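Local coordinates for secreted protein (Kutzneria albida DSM 43870, PDB 5M6Q), which is a microbial transglutaminase that probably transfers the gamma-glutamyl group of protein-bound glutamine to amines, cross-linking proteins, at residues L65-L70 and F217-A222; L103-N108 and R152-V157. All blocks are in the same frame, centred on the assembly; numbering follows the deposited sequence.

How the contacts relate
Residues 65-70 lie between strand 214-223 and residues 152-157. Contact 1 joins them to strand 214-223, and its centre lies about 6 Å from the chain centre. Residues 152-157 run past their other side and carry the packing out to the segment 103-108, in a contact near the surface. The centre of contact 2 lies about 17 Å from the chain centre. The two contact centres lie about 11 Å apart. Two probable hydrogen bonds tie them: Ser66 O to Val157 N at 2.7 Å, and Ser69 OG to Asp155 OD2 at 2.8 Å. Leu65 CD2 also packs on Lys107 O at 3.4 Å. A bound MES molecule, probably from the crystallisation liquor, lies about 4 Å from the Asn108 side chain.

Contact 1. Residues L65-L70 and F217-A222; sequences LSFGSL and FTVAFA
Phe67 and Phe217 form an antiparallel hydrogen-bonded pair where the short strand 66-67 meets strand 214-223. Phe217 N gives a bond of 2.7 Å to Phe67 O, in the carbonyl plane. Phe67 N returns one of 2.8 Å to Phe217 O, reaching it from 36° out of the carbonyl plane. Further along, Val219 N binds Leu65 O at 2.8 Å, and one water bridges Leu65 N and Val219 O.

The Phe217 side chain covers the turn that follows Phe67. Its CB lies near the carbonyl oxygens of Phe67 and Ser69. CG is anti to the carbonyl carbon (chi1 -63°), so the ring leans back beside its own backbone N, where residues 68-70 pass. CG and CD2 lie under Leu70 N, which sits 3.2 Å above one ring face, toward the rim. CD1 meets Leu70 CD1 at 3.7 Å. CE1 and CZ face Leu70 CB, which makes a CH-pi contact 3.9 Å from the ring centroid and 12° off the ring normal. Gly68 O lies at the ring edge, in its plane, near CE2.

Phe67 and Val219 meet on the same side of the sheet, with Val219 CG2 at the ring edge, 3.9 Å from Phe67 CE2. Helix 70-84 covers this ring through Thr72 and Val76. On the reverse side Thr218 OG1 donates to Ser66 OG at 2.9 Å, and Ser66 OG is also hydrogen-bonded to Leu63 O.

The strand bonds and the water thus pair the backbone N and O of Phe67 and Phe217, both Leu65 N and O, and both Val219 N and O. The Phe217 ring face packs on Leu70 in the first turn of helix 70-84, where Ser69 is the N-cap and its OG also bonds Asp155 OD2. Apolar packing and polar capping meet at this helix start.

Contact 2. Residues L103-N108 and R152-V157; sequences LKRLKN and RETDQV
A side-chain amide paired with a backbone residue joins the two segments of this contact, in which Gln156 reaches Lys107. Lys107 N donates to a lone pair of Gln156 OE1 at 2.9 Å, in the plane of the amide carbonyl. Gln156 NE2 returns a nearly straight bond of 2.9 Å to Lys107 O. CG of Gln156 is anti to the backbone N (chi1 -175°) and the rest of the chain is extended, which carries the amide across to the other segment. NE2 also makes a weak bond to Asn64 O. A leucine in place of Gln156 would probably leave both Lys107 N and Lys107 O without these mates, with an apolar tip against them.

Thr154 forms an ST turn, its OG1 accepting from Gln156 N at 3.3 Å. Its CB packs 3.8 Å from Leu106 CD2. At the exposed end, Arg105 NH1 and Glu153 OE2 form a salt bridge of 2.6 Å. OE2 lies at the guanidinium edge, and the two flat groups stand 88° apart. NH1 meets OE2 from above the carboxylate plane, 73° out of it.

The contact thus combines two bonds to the amide of buried Gln156, the Leu106-Thr154 packing and an ion pair between exposed residues.

Contact 1. Residues L65-L70 and F217-A222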
loop_
_atom_site.group_PDB
_atom_site.type_symbol
_atom_site.label_atom_id
_atom_site.label_comp_id
_atom_site.label_asym_id
_atom_site.label_seq_id
_atom_site.Cartn_x
_atom_site.Cartn_y
_atom_site.Cartn_z
ATOM N N LEU A 65 -7.021 6.391 0.620
ATOM C CA LEU A 65 -6.112 7.439 1.060
ATOM C C LEU A 65 -4.832 7.332 0.259
ATOM O O LEU A 65 -3.820 6.833 0.761
ATOM C CB LEU A 65 -5.815 7.324 2.560
ATOM C CG LEU A 65 -6.960 7.474 3.571
ATOM C CD1 LEU A 65 -6.399 7.349 4.984
ATOM C CD2 LEU A 65 -7.757 8.800 3.405
ATOM N N SER A 66 -4.894 7.800 -0.987
ATOM C CA SER A 66 -3.775 7.700 -1.931
ATOM C C SER A 66 -3.222 9.077 -2.248
ATOM O O SER A 66 -3.985 10.013 -2.467
ATOM C CB SER A 66 -4.208 7.015 -3.232
ATOM O OG SER A 66 -4.544 5.660 -3.011
ATOM N N PHE A 67 -1.898 9.185 -2.341
ATOM C CA PHE A 67 -1.260 10.491 -2.510
ATOM C C PHE A 67 -0.151 10.470 -3.572
ATOM O O PHE A 67 0.454 9.433 -3.827
ATOM C CB PHE A 67 -0.715 10.966 -1.152
ATOM C CG PHE A 67 -1.740 10.927 -0.065
ATOM C CD1 PHE A 67 -2.677 11.945 0.055
ATOM C CD2 PHE A 67 -1.805 9.866 0.814
ATOM C CE1 PHE A 67 -3.636 11.910 1.045
ATOM C CE2 PHE A 67 -2.773 9.825 1.799
ATOM C CZ PHE A 67 -3.685 10.843 1.917
ATOM N N GLY A 68 0.097 11.628 -4.187
ATOM C CA GLY A 68 1.097 11.759 -5.232
ATOM C C GLY A 68 2.530 11.625 -4.730
ATOM O O GLY A 68 3.429 11.279 -5.493
ATOM N N SER A 69 2.763 11.885 -3.450
ATOM C CA SER A 69 4.130 11.779 -2.944
ATOM C C SER A 69 4.229 10.999 -1.635
ATOM O O SER A 69 3.317 11.014 -0.811
ATOM C CB SER A 69 4.741 13.171 -2.769
ATOM O OG SER A 69 4.274 13.782 -1.585
ATOM N N LEU A 70 5.348 10.301 -1.466
ATOM C CA LEU A 70 5.619 9.538 -0.257
ATOM C C LEU A 70 5.568 10.415 1.000
ATOM O O LEU A 70 5.035 9.996 2.021
ATOM C CB LEU A 70 6.982 8.848 -0.366
ATOM C CG LEU A 70 7.423 8.069 0.870
ATOM C CD1 LEU A 70 6.408 6.966 1.209
ATOM C CD2 LEU A 70 8.847 7.505 0.694
ATOM N N PHE A 217 1.134 6.822 -3.337
ATOM C CA PHE A 217 1.547 6.318 -2.054
ATOM C C PHE A 217 0.319 6.349 -1.165
ATOM O O PHE A 217 -0.305 7.394 -0.977
ATOM C CB PHE A 217 2.692 7.155 -1.489
ATOM C CG PHE A 217 3.923 7.107 -2.336
ATOM C CD1 PHE A 217 4.891 6.141 -2.108
ATOM C CD2 PHE A 217 4.081 7.977 -3.396
ATOM C CE1 PHE A 217 6.009 6.081 -2.900
ATOM C CE2 PHE A 217 5.199 7.917 -4.191
ATOM C CZ PHE A 217 6.158 6.971 -3.945
ATOM N N THR A 218 -0.004 5.191 -0.614
ATOM C CA THR A 218 -1.315 4.950 -0.042
ATOM C C THR A 218 -1.183 4.576 1.406
ATOM O O THR A 218 -0.301 3.811 1.790
ATOM C CB THR A 218 -2.052 3.834 -0.817
ATOM O OG1 THR A 218 -2.181 4.235 -2.184
ATOM C CG2 THR A 218 -3.440 3.560 -0.224
ATOM N N VAL A 219 -2.057 5.148 2.215
ATOM C CA VAL A 219 -2.078 4.876 3.636
ATOM C C VAL A 219 -3.286 4.024 3.924
ATOM O O VAL A 219 -4.385 4.330 3.462
ATOM C CB VAL A 219 -2.115 6.182 4.449
ATOM C CG1 VAL A 219 -2.045 5.873 5.937
ATOM C CG2 VAL A 219 -0.999 7.105 4.025
ATOM N N ALA A 220 -3.092 2.956 4.683
ATOM C CA ALA A 220 -4.191 2.078 5.056
ATOM C C ALA A 220 -3.934 1.532 6.446
ATOM O O ALA A 220 -2.784 1.464 6.898
ATOM C CB ALA A 220 -4.347 0.928 4.049
ATOM N N PHE A 221 -4.998 1.141 7.132
ATOM C CA PHE A 221 -4.843 0.550 8.442
ATOM C C PHE A 221 -4.484 -0.909 8.331
ATOM O O PHE A 221 -5.101 -1.671 7.594
ATOM C CB PHE A 221 -6.109 0.745 9.284
ATOM C CG PHE A 221 -6.206 2.122 9.863
ATOM C CD1 PHE A 221 -5.291 2.538 10.812
ATOM C CD2 PHE A 221 -7.168 3.018 9.424
ATOM C CE1 PHE A 221 -5.350 3.801 11.341
ATOM C CE2 PHE A 221 -7.239 4.289 9.956
ATOM C CZ PHE A 221 -6.321 4.685 10.912
ATOM N N ALA A 222 -3.430 -1.276 9.034
ATOM C CA ALA A 222 -3.057 -2.669 9.170
ATOM C C ALA A 222 -3.431 -3.110 10.579
ATOM O O ALA A 222 -3.502 -2.297 11.497
ATOM C CB ALA A 222 -1.562 -2.871 8.907
HETATM O O HOH W 1 -6.242 3.715 1.412
#

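Contact 2. Residues L103-N108 and R152-V157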
loop_
_atom_site.group_PDB
_atom_site.type_symbol
_atom_site.label_atom_id
_atom_site.label_comp_id
_atom_site.label_asym_id
_atom_site.label_seq_id
_atom_site.Cartn_x
_atom_site.Cartn_y
_atom_site.Cartn_z
ATOM N N LEU A 103 -5.739 15.901 8.353
ATOM C CA LEU A 103 -6.736 14.912 7.983
ATOM C C LEU A 103 -8.092 15.539 7.596
ATOM O O LEU A 103 -8.809 14.996 6.760
ATOM C CB LEU A 103 -6.897 13.906 9.128
ATOM C CG LEU A 103 -5.596 13.169 9.496
ATOM C CD1 LEU A 103 -5.795 12.247 10.683
ATOM C CD2 LEU A 103 -5.043 12.388 8.319
ATOM N N LYS A 104 -8.432 16.687 8.171
ATOM C CA LYS A 104 -9.757 17.268 7.940
ATOM C C LYS A 104 -9.941 17.764 6.513
ATOM O O LYS A 104 -11.066 17.923 6.060
ATOM C CB LYS A 104 -10.032 18.413 8.925
ATOM C CG LYS A 104 -9.238 19.674 8.679
ATOM C CD LYS A 104 -9.525 20.721 9.757
ATOM C CE LYS A 104 -8.837 22.034 9.439
ATOM N NZ LYS A 104 -9.081 23.082 10.481
ATOM N N ARG A 105 -8.849 17.998 5.789
ATOM C CA ARG A 105 -8.977 18.441 4.406
ATOM C C ARG A 105 -9.064 17.288 3.421
ATOM O O ARG A 105 -9.222 17.512 2.235
ATOM C CB ARG A 105 -7.807 19.329 4.017
ATOM C CG ARG A 105 -7.566 20.470 4.972
ATOM C CD ARG A 105 -6.097 20.673 5.146
ATOM N NE ARG A 105 -5.502 21.508 4.115
ATOM C CZ ARG A 105 -4.234 21.395 3.728
ATOM N NH1 ARG A 105 -3.744 22.212 2.805
ATOM N NH2 ARG A 105 -3.452 20.457 4.261
ATOM N N LEU A 106 -8.948 16.060 3.907
ATOM C CA LEU A 106 -8.866 14.892 3.028
ATOM C C LEU A 106 -10.208 14.222 2.754
ATOM O O LEU A 106 -11.139 14.359 3.533
ATOM C CB LEU A 106 -7.929 13.858 3.633
ATOM C CG LEU A 106 -6.492 14.331 3.846
ATOM C CD1 LEU A 106 -5.660 13.197 4.403
ATOM C CD2 LEU A 106 -5.934 14.828 2.541
ATOM N N LYS A 107 -10.286 13.465 1.660
ATOM C CA LYS A 107 -11.446 12.623 1.405
ATOM C C LYS A 107 -11.193 11.208 1.912
ATOM O O LYS A 107 -10.048 10.754 1.916
ATOM C CB LYS A 107 -11.776 12.620 -0.085
ATOM C CG LYS A 107 -12.013 14.040 -0.603
ATOM C CD LYS A 107 -12.872 14.062 -1.856
ATOM C CE LYS A 107 -13.695 15.362 -1.965
ATOM N NZ LYS A 107 -12.829 16.572 -2.006
ATOM N N ASN A 108 -12.252 10.547 2.385
ATOM C CA ASN A 108 -12.254 9.100 2.682
ATOM C C ASN A 108 -11.555 8.681 3.961
ATOM O O ASN A 108 -11.310 7.499 4.154
ATOM C CB ASN A 108 -11.620 8.307 1.534
ATOM C CG ASN A 108 -12.134 8.736 0.185
ATOM O OD1 ASN A 108 -13.334 8.905 0.001
ATOM N ND2 ASN A 108 -11.220 8.929 -0.773
ATOM N N ARG A 152 -3.600 19.850 -5.838
ATOM C CA ARG A 152 -2.529 20.834 -5.668
ATOM C C ARG A 152 -2.344 21.273 -4.219
ATOM O O ARG A 152 -1.301 21.819 -3.867
ATOM C CB ARG A 152 -2.789 22.080 -6.522
ATOM C CG ARG A 152 -2.629 21.891 -8.018
ATOM C CD ARG A 152 -3.034 23.161 -8.781
ATOM N NE ARG A 152 -4.427 23.099 -9.235
ATOM C CZ ARG A 152 -5.405 23.905 -8.827
ATOM N NH1 ARG A 152 -5.168 24.883 -7.959
ATOM N NH2 ARG A 152 -6.628 23.734 -9.305
ATOM N N GLU A 153 -3.345 21.057 -3.373
ATOM C CA GLU A 153 -3.216 21.481 -1.982
ATOM C C GLU A 153 -2.913 20.312 -1.031
ATOM O O GLU A 153 -2.062 20.416 -0.162
ATOM C CB GLU A 153 -4.484 22.212 -1.531
ATOM C CG GLU A 153 -4.292 23.075 -0.294
ATOM C CD GLU A 153 -5.511 23.073 0.645
ATOM O OE1 GLU A 153 -6.480 22.324 0.380
ATOM O OE2 GLU A 153 -5.494 23.811 1.661
ATOM N N THR A 154 -3.600 19.194 -1.201
ATOM C CA THR A 154 -3.471 18.110 -0.241
ATOM C C THR A 154 -2.644 16.951 -0.770
ATOM O O THR A 154 -2.353 16.023 -0.017
ATOM C CB THR A 154 -4.834 17.559 0.168
ATOM O OG1 THR A 154 -5.451 16.938 -0.968
ATOM C CG2 THR A 154 -5.711 18.671 0.697
ATOM N N ASP A 155 -2.302 17.002 -2.058
ATOM C CA ASP A 155 -1.552 15.937 -2.712
ATOM C C ASP A 155 -2.380 14.638 -2.821
ATOM O O ASP A 155 -1.846 13.581 -3.167
ATOM C CB ASP A 155 -0.242 15.689 -1.945
ATOM C CG ASP A 155 0.823 15.004 -2.785
ATOM O OD1 ASP A 155 0.910 15.279 -4.008
ATOM O OD2 ASP A 155 1.594 14.207 -2.201
ATOM N N GLN A 156 -3.684 14.698 -2.549
ATOM C CA GLN A 156 -4.482 13.470 -2.593
ATOM C C GLN A 156 -4.885 13.113 -4.017
ATOM O O GLN A 156 -5.244 13.969 -4.813
ATOM C CB GLN A 156 -5.741 13.566 -1.711
ATOM C CG GLN A 156 -6.543 12.252 -1.642
ATOM C CD GLN A 156 -7.574 12.254 -0.507
ATOM O OE1 GLN A 156 -7.922 13.307 0.014
ATOM N NE2 GLN A 156 -8.051 11.073 -0.122
ATOM N N VAL A 157 -4.817 11.827 -4.333
ATOM C CA VAL A 157 -5.184 11.375 -5.658
ATOM C C VAL A 157 -6.539 10.701 -5.570
ATOM O O VAL A 157 -6.746 9.816 -4.742
ATOM C CB VAL A 157 -4.123 10.430 -6.240
ATOM C CG1 VAL A 157 -4.654 9.750 -7.495
ATOM C CG2 VAL A 157 -2.852 11.193 -6.525
#